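Local coordinates for glutamate receptor kainate-like protein (Pleurobrachia bachei, PDB 4ZDM) that binds glycine in its ligand-binding domain and probably forms part of a glycine-activated ion channel of the ionotropic glutamate receptor family, at residues 35-40 against 58-63; 43-48 against 90-95; 176-181 against 196-201. One frame throughout, in Å; residues are numbered along the deposited sequence.

Contact 1 of 3, residues 35-40 against 58-63; sequences SCYTGV and FITPED
Phe58, near the end of strand 54-59, presents one edge of its ring to a face of Tyr37, a T-shaped aromatic pair that closes the loop ahead of helix 40-52 beside the parallel strands 8-13 and 54-59 of the bilobed, periplasmic-binding-protein-like ligand-binding domain. The planes stand at 74° with centroids 5.4 Å apart, and the touching edge is CD2-CE2, with Phe58 CD2 3.7 Å from Tyr37 CD1. Phe58 has CG anti to its carbonyl carbon (chi1 -69°), which lifts the ring off the strand toward the loop. Ile59 turns the other way, onto Asp82 of helix 78-84. Thr60 faces Tyr37 again, yet the hydroxyls stay 4.5 Å apart, Tyr37 OH to Thr60 OG1, and a water joins them. Tyr37 OH also hydrogen-bonds Ile31 O, its strongest polar partner, while the disulfide from Cys36 to Cys28 fixes the residue just before Tyr37, at the end of a 3-10 segment. An alanine in place of Tyr37 would probably leave the Phe58 edge without its aromatic face and deprive Ile31 O and the water of the phenol they share. That water donates to Tyr37 OH at 2.9 Å and lies 2.8 Å from Thr60 OG1.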
loop_
_atom_site.group_PDB
_atom_site.type_symbol
_atom_site.label_atom_id
_atom_site.label_comp_id
_atom_site.label_asym_id
_atom_site.label_seq_id
_atom_site.Cartn_x
_atom_site.Cartn_y
_atom_site.Cartn_z
ATOM N N SER A 35 -9.221 -2.532 -14.187
ATOM C CA SER A 35 -10.167 -2.523 -15.286
ATOM C C SER A 35 -9.486 -2.261 -16.611
ATOM O O SER A 35 -10.114 -2.486 -17.638
ATOM C CB SER A 35 -11.283 -1.515 -15.024
ATOM O OG SER A 35 -10.786 -0.199 -15.154
ATOM N N CYS A 36 -8.241 -1.819 -16.610
ATOM C CA CYS A 36 -7.495 -1.564 -17.816
ATOM C C CYS A 36 -6.843 -2.825 -18.386
ATOM O O CYS A 36 -6.125 -2.759 -19.385
ATOM C CB CYS A 36 -6.385 -0.541 -17.567
ATOM S SG CYS A 36 -6.903 1.149 -17.155
ATOM N N TYR A 37 -7.048 -3.990 -17.742
ATOM C CA TYR A 37 -6.337 -5.217 -18.091
ATOM C C TYR A 37 -7.246 -6.394 -18.371
ATOM O O TYR A 37 -8.374 -6.440 -17.871
ATOM C CB TYR A 37 -5.408 -5.619 -16.935
ATOM C CG TYR A 37 -4.325 -4.617 -16.629
ATOM C CD1 TYR A 37 -4.577 -3.475 -15.818
ATOM C CD2 TYR A 37 -3.066 -4.737 -17.191
ATOM C CE1 TYR A 37 -3.608 -2.550 -15.543
ATOM C CE2 TYR A 37 -2.089 -3.810 -16.911
ATOM C CZ TYR A 37 -2.353 -2.732 -16.104
ATOM O OH TYR A 37 -1.345 -1.828 -15.908
ATOM N N THR A 38 -6.717 -7.335 -19.154
ATOM C CA THR A 38 -7.303 -8.661 -19.341
ATOM C C THR A 38 -6.216 -9.720 -19.120
ATOM O O THR A 38 -5.079 -9.358 -18.800
ATOM C CB THR A 38 -7.916 -8.864 -20.759
ATOM O OG1 THR A 38 -6.838 -8.746 -21.714
ATOM C CG2 THR A 38 -9.032 -7.853 -21.031
ATOM N N GLY A 39 -6.589 -10.998 -19.199
ATOM C CA GLY A 39 -5.666 -12.103 -19.054
ATOM C C GLY A 39 -6.148 -13.125 -18.041
ATOM O O GLY A 39 -7.008 -12.870 -17.212
ATOM N N VAL A 40 -5.571 -14.302 -18.123
ATOM C CA VAL A 40 -5.917 -15.414 -17.236
ATOM C C VAL A 40 -5.847 -14.992 -15.786
ATOM O O VAL A 40 -6.769 -15.222 -14.978
ATOM C CB VAL A 40 -4.979 -16.623 -17.484
ATOM C CG1 VAL A 40 -5.199 -17.697 -16.426
ATOM C CG2 VAL A 40 -5.162 -17.176 -18.879
ATOM N N PHE A 58 -3.227 -2.705 -8.994
ATOM C CA PHE A 58 -2.037 -3.332 -9.513
ATOM C C PHE A 58 -0.861 -2.404 -9.451
ATOM O O PHE A 58 -1.004 -1.175 -9.675
ATOM C CB PHE A 58 -2.251 -3.723 -10.994
ATOM C CG PHE A 58 -3.229 -4.830 -11.248
ATOM C CD1 PHE A 58 -3.548 -5.786 -10.304
ATOM C CD2 PHE A 58 -3.836 -4.973 -12.510
ATOM C CE1 PHE A 58 -4.413 -6.808 -10.585
ATOM C CE2 PHE A 58 -4.698 -5.989 -12.767
ATOM C CZ PHE A 58 -5.016 -6.904 -11.815
ATOM N N ILE A 59 0.351 -2.902 -9.236
ATOM C CA ILE A 59 1.544 -2.088 -9.244
ATOM C C ILE A 59 2.565 -2.821 -10.078
ATOM O O ILE A 59 2.854 -4.009 -9.849
ATOM C CB ILE A 59 2.114 -1.817 -7.827
ATOM C CG1 ILE A 59 1.116 -0.929 -7.035
ATOM C CG2 ILE A 59 3.526 -1.185 -7.927
ATOM C CD1 ILE A 59 1.616 -0.486 -5.700
ATOM N N THR A 60 3.099 -2.149 -11.091
ATOM C CA THR A 60 4.122 -2.681 -11.990
ATOM C C THR A 60 5.484 -2.162 -11.569
ATOM O O THR A 60 5.663 -0.928 -11.381
ATOM C CB THR A 60 3.821 -2.209 -13.426
ATOM O OG1 THR A 60 2.510 -2.613 -13.768
ATOM C CG2 THR A 60 4.752 -2.822 -14.427
ATOM N N PRO A 61 6.477 -3.044 -11.401
ATOM C CA PRO A 61 7.786 -2.536 -10.969
ATOM C C PRO A 61 8.400 -1.650 -12.017
ATOM O O PRO A 61 8.306 -1.917 -13.208
ATOM C CB PRO A 61 8.627 -3.796 -10.778
ATOM C CG PRO A 61 7.919 -4.839 -11.546
ATOM C CD PRO A 61 6.462 -4.499 -11.531
ATOM N N GLU A 62 9.081 -0.612 -11.546
ATOM C CA GLU A 62 9.757 0.297 -12.470
ATOM C C GLU A 62 10.705 -0.423 -13.433
ATOM O O GLU A 62 10.807 -0.075 -14.620
ATOM C CB GLU A 62 10.516 1.353 -11.659
ATOM C CG GLU A 62 9.621 2.085 -10.671
ATOM C CD GLU A 62 10.352 3.157 -9.888
ATOM O OE1 GLU A 62 11.392 3.658 -10.378
ATOM O OE2 GLU A 62 9.880 3.493 -8.781
ATOM N N ASP A 63 11.413 -1.423 -12.915
ATOM C CA ASP A 63 12.422 -2.128 -13.697
ATOM C C ASP A 63 11.901 -3.220 -14.620
ATOM O O ASP A 63 12.679 -3.766 -15.414
ATOM C CB ASP A 63 13.515 -2.665 -12.760
ATOM C CG ASP A 63 13.082 -3.806 -11.826
ATOM O OD1 ASP A 63 11.965 -4.339 -12.031
ATOM O OD2 ASP A 63 13.899 -4.090 -10.904
HETATM O O HOH W 1 1.446 -2.440 -16.366
#

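Contact 2 of 3, residues 43-48 against 90-95; sequences EIVSMM and MIVVAL. With GLY (glycine), chain B.
Two methionines meet obliquely here, sulfur to methyl: Met48 SD lies 4.1 Å from Met90 CE, with no hydrogen bond between residues 43-48 and 90-95. Met48 leaves the helix with CG anti to the backbone N (chi1 -173°) and runs extended as far as SD, which brings the sulfur across to the strand before the chain bends at chi3. One turn back on the helix, Val45 sets its CG2 methyl on the branch point of Val92, 3.8 Å from Val92 CB, and CG2 also touches both Val92 methyls; the two side chains cross at about a right angle. Helix 40-52 is the connection of a beta-alpha-beta crossover between the parallel strands 8-13 and 54-59, and strand 90-92 flanks 8-13 in the same sheet. Phe219 of strand 205-221 packs on both Met48 and Val92, and Asn41 ND2 of the same helix bonds to Val92 O. Past Val92 the chain turns a corner at Val93 and enters the ligand pocket. There Ala94, centre of an inverse gamma turn, accepts a hydrogen bond from the amino group of the bound glycine, 2.7 Å from glycine N to Ala94 O, while Leu95 CD1 lies 3.6 Å from the ligand's OXT.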
loop_
_atom_site.group_PDB
_atom_site.type_symbol
_atom_site.label_atom_id
_atom_site.label_comp_id
_atom_site.label_asym_id
_atom_site.label_seq_id
_atom_site.Cartn_x
_atom_site.Cartn_y
_atom_site.Cartn_z
ATOM N N GLU A 43 -8.356 -12.351 -14.546
ATOM C CA GLU A 43 -9.631 -12.954 -14.219
ATOM C C GLU A 43 -9.584 -13.791 -12.934
ATOM O O GLU A 43 -10.509 -13.740 -12.095
ATOM C CB GLU A 43 -10.149 -13.807 -15.391
ATOM C CG GLU A 43 -10.440 -12.928 -16.604
ATOM C CD GLU A 43 -11.333 -13.603 -17.650
ATOM O OE1 GLU A 43 -10.985 -13.432 -18.829
ATOM O OE2 GLU A 43 -12.359 -14.204 -17.246
ATOM N N ILE A 44 -8.488 -14.507 -12.694
ATOM C CA ILE A 44 -8.334 -15.228 -11.435
ATOM C C ILE A 44 -8.431 -14.268 -10.252
ATOM O O ILE A 44 -9.107 -14.523 -9.258
ATOM C CB ILE A 44 -7.019 -16.024 -11.385
ATOM C CG1 ILE A 44 -7.077 -17.192 -12.351
ATOM C CG2 ILE A 44 -6.678 -16.503 -9.958
ATOM C CD1 ILE A 44 -5.767 -17.951 -12.490
ATOM N N VAL A 45 -7.719 -13.157 -10.334
ATOM C CA VAL A 45 -7.724 -12.193 -9.251
ATOM C C VAL A 45 -9.114 -11.581 -9.039
ATOM O O VAL A 45 -9.503 -11.349 -7.888
ATOM C CB VAL A 45 -6.642 -11.094 -9.490
ATOM C CG1 VAL A 45 -6.845 -9.889 -8.585
ATOM C CG2 VAL A 45 -5.241 -11.697 -9.300
ATOM N N SER A 46 -9.819 -11.254 -10.116
ATOM C CA SER A 46 -11.165 -10.733 -9.963
ATOM C C SER A 46 -12.061 -11.704 -9.213
ATOM O O SER A 46 -12.766 -11.300 -8.270
ATOM C CB SER A 46 -11.710 -10.392 -11.323
ATOM O OG SER A 46 -13.054 -9.954 -11.185
ATOM N N MET A 47 -12.024 -12.976 -9.577
ATOM C CA MET A 47 -12.827 -13.958 -8.875
ATOM C C MET A 47 -12.371 -14.141 -7.430
ATOM O O MET A 47 -13.180 -14.309 -6.517
ATOM C CB MET A 47 -12.790 -15.298 -9.625
ATOM C CG MET A 47 -13.392 -15.256 -10.985
ATOM S SD MET A 47 -13.436 -16.902 -11.750
ATOM C CE MET A 47 -11.843 -17.567 -11.207
ATOM N N MET A 48 -11.059 -14.105 -7.211
ATOM C CA MET A 48 -10.530 -14.242 -5.859
ATOM C C MET A 48 -10.958 -13.091 -4.966
ATOM O O MET A 48 -11.290 -13.301 -3.807
ATOM C CB MET A 48 -8.998 -14.345 -5.945
ATOM C CG MET A 48 -8.331 -14.663 -4.648
ATOM S SD MET A 48 -6.530 -14.626 -4.721
ATOM C CE MET A 48 -6.193 -16.157 -5.538
ATOM N N MET A 90 1.044 -9.087 -2.732
ATOM C CA MET A 90 1.033 -10.377 -3.373
ATOM C C MET A 90 1.406 -10.181 -4.824
ATOM O O MET A 90 0.993 -9.179 -5.418
ATOM C CB MET A 90 -0.358 -11.067 -3.220
ATOM C CG MET A 90 -0.426 -12.424 -3.835
ATOM S SD MET A 90 -1.854 -13.416 -3.271
ATOM C CE MET A 90 -3.177 -12.454 -3.868
ATOM N N ILE A 91 2.181 -11.097 -5.372
ATOM C CA ILE A 91 2.577 -11.059 -6.787
ATOM C C ILE A 91 1.645 -11.955 -7.543
ATOM O O ILE A 91 1.484 -13.117 -7.173
ATOM C CB ILE A 91 4.010 -11.520 -6.939
ATOM C CG1 ILE A 91 4.974 -10.601 -6.212
ATOM C CG2 ILE A 91 4.354 -11.690 -8.416
ATOM C CD1 ILE A 91 6.399 -11.174 -6.079
ATOM N N VAL A 92 1.018 -11.436 -8.613
ATOM C CA VAL A 92 -0.029 -12.193 -9.327
ATOM C C VAL A 92 0.263 -12.421 -10.795
ATOM O O VAL A 92 -0.659 -12.816 -11.528
ATOM C CB VAL A 92 -1.412 -11.530 -9.104
ATOM C CG1 VAL A 92 -1.752 -11.497 -7.595
ATOM C CG2 VAL A 92 -1.505 -10.156 -9.732
ATOM N N VAL A 93 1.513 -12.313 -11.212
ATOM C CA VAL A 93 1.969 -12.947 -12.449
ATOM C C VAL A 93 1.975 -14.452 -12.235
ATOM O O VAL A 93 1.724 -14.929 -11.108
ATOM C CB VAL A 93 3.340 -12.475 -12.878
ATOM C CG1 VAL A 93 3.358 -10.930 -13.096
ATOM C CG2 VAL A 93 4.464 -12.884 -11.921
ATOM N N ALA A 94 2.291 -15.211 -13.283
ATOM C CA ALA A 94 2.605 -16.617 -13.127
ATOM C C ALA A 94 4.042 -16.671 -12.685
ATOM O O ALA A 94 5.014 -16.653 -13.466
ATOM C CB ALA A 94 2.364 -17.373 -14.446
ATOM N N LEU A 95 4.191 -16.639 -11.359
ATOM C CA LEU A 95 5.519 -16.532 -10.759
ATOM C C LEU A 95 6.088 -17.908 -10.517
ATOM O O LEU A 95 5.500 -18.742 -9.805
ATOM C CB LEU A 95 5.470 -15.751 -9.444
ATOM C CG LEU A 95 6.810 -15.278 -8.919
ATOM C CD1 LEU A 95 7.425 -14.192 -9.793
ATOM C CD2 LEU A 95 6.700 -14.806 -7.474
HETATM N N GLY B . 7.247 -16.581 -15.029
HETATM C CA GLY B . 8.573 -15.911 -15.043
HETATM C C GLY B . 9.215 -15.782 -13.706
HETATM O O GLY B . 10.375 -15.357 -13.587
HETATM O OXT GLY B . 8.576 -16.095 -12.655
#

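Contact 3 of 3, residues 176-181 against 196-201; sequences EGLERM and NYATKG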
loop_
_atom_site.group_PDB
_atom_site.type_symbol
_atom_site.label_atom_id
_atom_site.label_comp_id
_atom_site.label_asym_id
_atom_site.label_seq_id
_atom_site.Cartn_x
_atom_site.Cartn_y
_atom_site.Cartn_z
ATOM N N GLU A 176 11.860 -9.283 -25.992
ATOM C CA GLU A 176 13.102 -9.176 -26.715
ATOM C C GLU A 176 13.667 -10.545 -27.057
ATOM O O GLU A 176 14.173 -10.763 -28.157
ATOM C CB GLU A 176 14.125 -8.360 -25.934
ATOM C CG GLU A 176 15.345 -8.131 -26.770
ATOM C CD GLU A 176 16.388 -7.289 -26.081
ATOM O OE1 GLU A 176 16.082 -6.740 -25.009
ATOM O OE2 GLU A 176 17.507 -7.165 -26.647
ATOM N N GLY A 177 13.569 -11.506 -26.142
ATOM C CA GLY A 177 14.033 -12.849 -26.465
ATOM C C GLY A 177 13.268 -13.456 -27.631
ATOM O O GLY A 177 13.834 -14.096 -28.514
ATOM N N LEU A 178 11.963 -13.296 -27.619
ATOM C CA LEU A 178 11.131 -13.813 -28.708
ATOM C C LEU A 178 11.486 -13.157 -30.019
ATOM O O LEU A 178 11.564 -13.815 -31.044
ATOM C CB LEU A 178 9.650 -13.598 -28.419
ATOM C CG LEU A 178 9.055 -14.313 -27.207
ATOM C CD1 LEU A 178 7.689 -13.727 -26.937
ATOM C CD2 LEU A 178 8.937 -15.747 -27.507
ATOM N N GLU A 179 11.737 -11.859 -29.975
ATOM C CA GLU A 179 12.127 -11.145 -31.179
ATOM C C GLU A 179 13.431 -11.662 -31.763
ATOM O O GLU A 179 13.543 -11.835 -32.982
ATOM C CB GLU A 179 12.232 -9.683 -30.835
ATOM C CG GLU A 179 12.555 -8.794 -31.973
ATOM C CD GLU A 179 12.556 -7.364 -31.493
ATOM O OE1 GLU A 179 13.642 -6.882 -31.030
ATOM O OE2 GLU A 179 11.439 -6.777 -31.482
ATOM N N ARG A 180 14.431 -11.868 -30.908
ATOM C CA ARG A 180 15.699 -12.378 -31.379
ATOM C C ARG A 180 15.546 -13.770 -31.943
ATOM O O ARG A 180 16.171 -14.141 -32.961
ATOM C CB ARG A 180 16.719 -12.389 -30.260
ATOM C CG ARG A 180 17.209 -11.051 -29.825
ATOM C CD ARG A 180 18.270 -10.566 -30.784
ATOM N NE ARG A 180 19.542 -11.284 -30.682
ATOM C CZ ARG A 180 20.517 -10.986 -29.827
ATOM N NH1 ARG A 180 20.390 -10.016 -28.927
ATOM N NH2 ARG A 180 21.621 -11.681 -29.862
ATOM N N MET A 181 14.737 -14.592 -31.286
ATOM C CA MET A 181 14.476 -15.928 -31.796
ATOM C C MET A 181 13.831 -15.905 -33.185
ATOM O O MET A 181 14.225 -16.656 -34.090
ATOM C CB MET A 181 13.560 -16.675 -30.817
ATOM C CG MET A 181 13.156 -18.082 -31.235
ATOM S SD MET A 181 11.863 -18.743 -30.189
ATOM C CE MET A 181 10.476 -17.808 -30.755
ATOM N N ASN A 196 4.574 -21.304 -25.761
ATOM C CA ASN A 196 3.803 -21.928 -26.817
ATOM C C ASN A 196 2.628 -21.052 -27.183
ATOM O O ASN A 196 2.253 -20.990 -28.361
ATOM C CB ASN A 196 3.327 -23.309 -26.398
ATOM C CG ASN A 196 4.451 -24.319 -26.244
ATOM O OD1 ASN A 196 4.346 -25.254 -25.424
ATOM N ND2 ASN A 196 5.518 -24.153 -26.981
ATOM N N TYR A 197 2.039 -20.329 -26.225
ATOM C CA TYR A 197 1.039 -19.336 -26.551
ATOM C C TYR A 197 1.682 -18.216 -27.389
ATOM O O TYR A 197 1.135 -17.761 -28.394
ATOM C CB TYR A 197 0.410 -18.759 -25.269
ATOM C CG TYR A 197 -0.435 -17.531 -25.494
ATOM C CD1 TYR A 197 0.151 -16.282 -25.529
ATOM C CD2 TYR A 197 -1.822 -17.620 -25.683
ATOM C CE1 TYR A 197 -0.592 -15.144 -25.766
ATOM C CE2 TYR A 197 -2.587 -16.465 -25.916
ATOM C CZ TYR A 197 -1.943 -15.243 -25.958
ATOM O OH TYR A 197 -2.699 -14.100 -26.182
ATOM N N ALA A 198 2.838 -17.744 -26.962
ATOM C CA ALA A 198 3.496 -16.578 -27.579
ATOM C C ALA A 198 3.858 -16.858 -29.030
ATOM O O ALA A 198 3.923 -15.900 -29.827
ATOM C CB ALA A 198 4.747 -16.179 -26.793
ATOM N N THR A 199 4.080 -18.127 -29.366
ATOM C CA THR A 199 4.476 -18.534 -30.716
ATOM C C THR A 199 3.419 -19.315 -31.449
ATOM O O THR A 199 3.705 -19.960 -32.459
ATOM C CB THR A 199 5.793 -19.368 -30.677
ATOM O OG1 THR A 199 5.637 -20.560 -29.887
ATOM C CG2 THR A 199 6.902 -18.511 -30.142
ATOM N N LYS A 200 2.179 -19.239 -30.975
ATOM C CA LYS A 200 1.063 -19.936 -31.604
ATOM C C LYS A 200 0.945 -19.511 -33.057
ATOM O O LYS A 200 0.966 -18.326 -33.360
ATOM C CB LYS A 200 -0.240 -19.639 -30.854
ATOM C CG LYS A 200 -1.454 -20.449 -31.314
ATOM C CD LYS A 200 -2.735 -20.009 -30.574
ATOM C CE LYS A 200 -4.014 -20.551 -31.233
ATOM N NZ LYS A 200 -5.029 -19.460 -31.557
ATOM N N GLY A 201 0.934 -20.500 -33.931
ATOM C CA GLY A 201 0.769 -20.263 -35.361
ATOM C C GLY A 201 2.031 -19.916 -36.135
ATOM O O GLY A 201 1.980 -19.747 -37.358
#
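Met181 starts out straight, CG trans to the backbone N (chi1 178°), and then bends at chi3 (73°), a turn that carries its CE methyl onto Thr199. Leu178, one helical turn earlier, instead has CG opposite its carbonyl carbon (chi1 -63°), which sends its two methyls forward to Ala198 and Thr199. The contact is therefore made by methyl groups. Leu178 CD1 lies 3.8 Å from Ala198 CB. The other branch of the leucine reaches the threonine more loosely, Leu178 CD2 to Thr199 CG2 at 4.3 Å. Met181 CE comes within 3.7 Å of Thr199 CG2, the two side chains crossing at about a right angle. Thr199 serves two environments at once: CG2 faces the apolar residues of helix 174-182, while OG1 turns back along its own chain to hydrogen-bond Ile195 O, so the hydroxyl of this buried residue has a partner. Thr199 is also where the backbone leaves the helix; Lys200 N still bonds to Tyr197 O at 3.2 Å, and that carbonyl also receives Lys255 NZ. Phe188 of strand 186-192 packs against both Leu178 and Met181, and Leu119 of strand 112-121 touches Met181 and Thr199, extending the apolar cluster into the sheet. Helix 174-182 links strands 169-171 and 186-192, both parallel to strand 140-144, and the second of them carries the ligand-contacting Glu191 before the chain enters helix 194-198. This beta-alpha-beta crossover, with the end of a following helix laid against it, belongs to the second lobe of the bilobed periplasmic-binding-protein fold.

All three contacts are largely buried and bring no direct hydrogen bond across their segments, but they differ in chemistry. Contacts 1 and 2, with centres about 10 Å apart, share one sheet and interlock along the chain: the loop of contact 1 runs into the helix of contact 2, and that helix leads to the strand of contact 1. Contact 1 is aromatic and admits a bridging water, whereas contact 2 is wholly aliphatic and thioether packing, its strand continuing into the glycine site. Contact 3 lies about 23 Å from contact 2, centre to centre, across the chain's centre; it too relies on methyl groups, but there a helix meets the end of another and the residue just beyond it, and its second segment runs out to exposed residues.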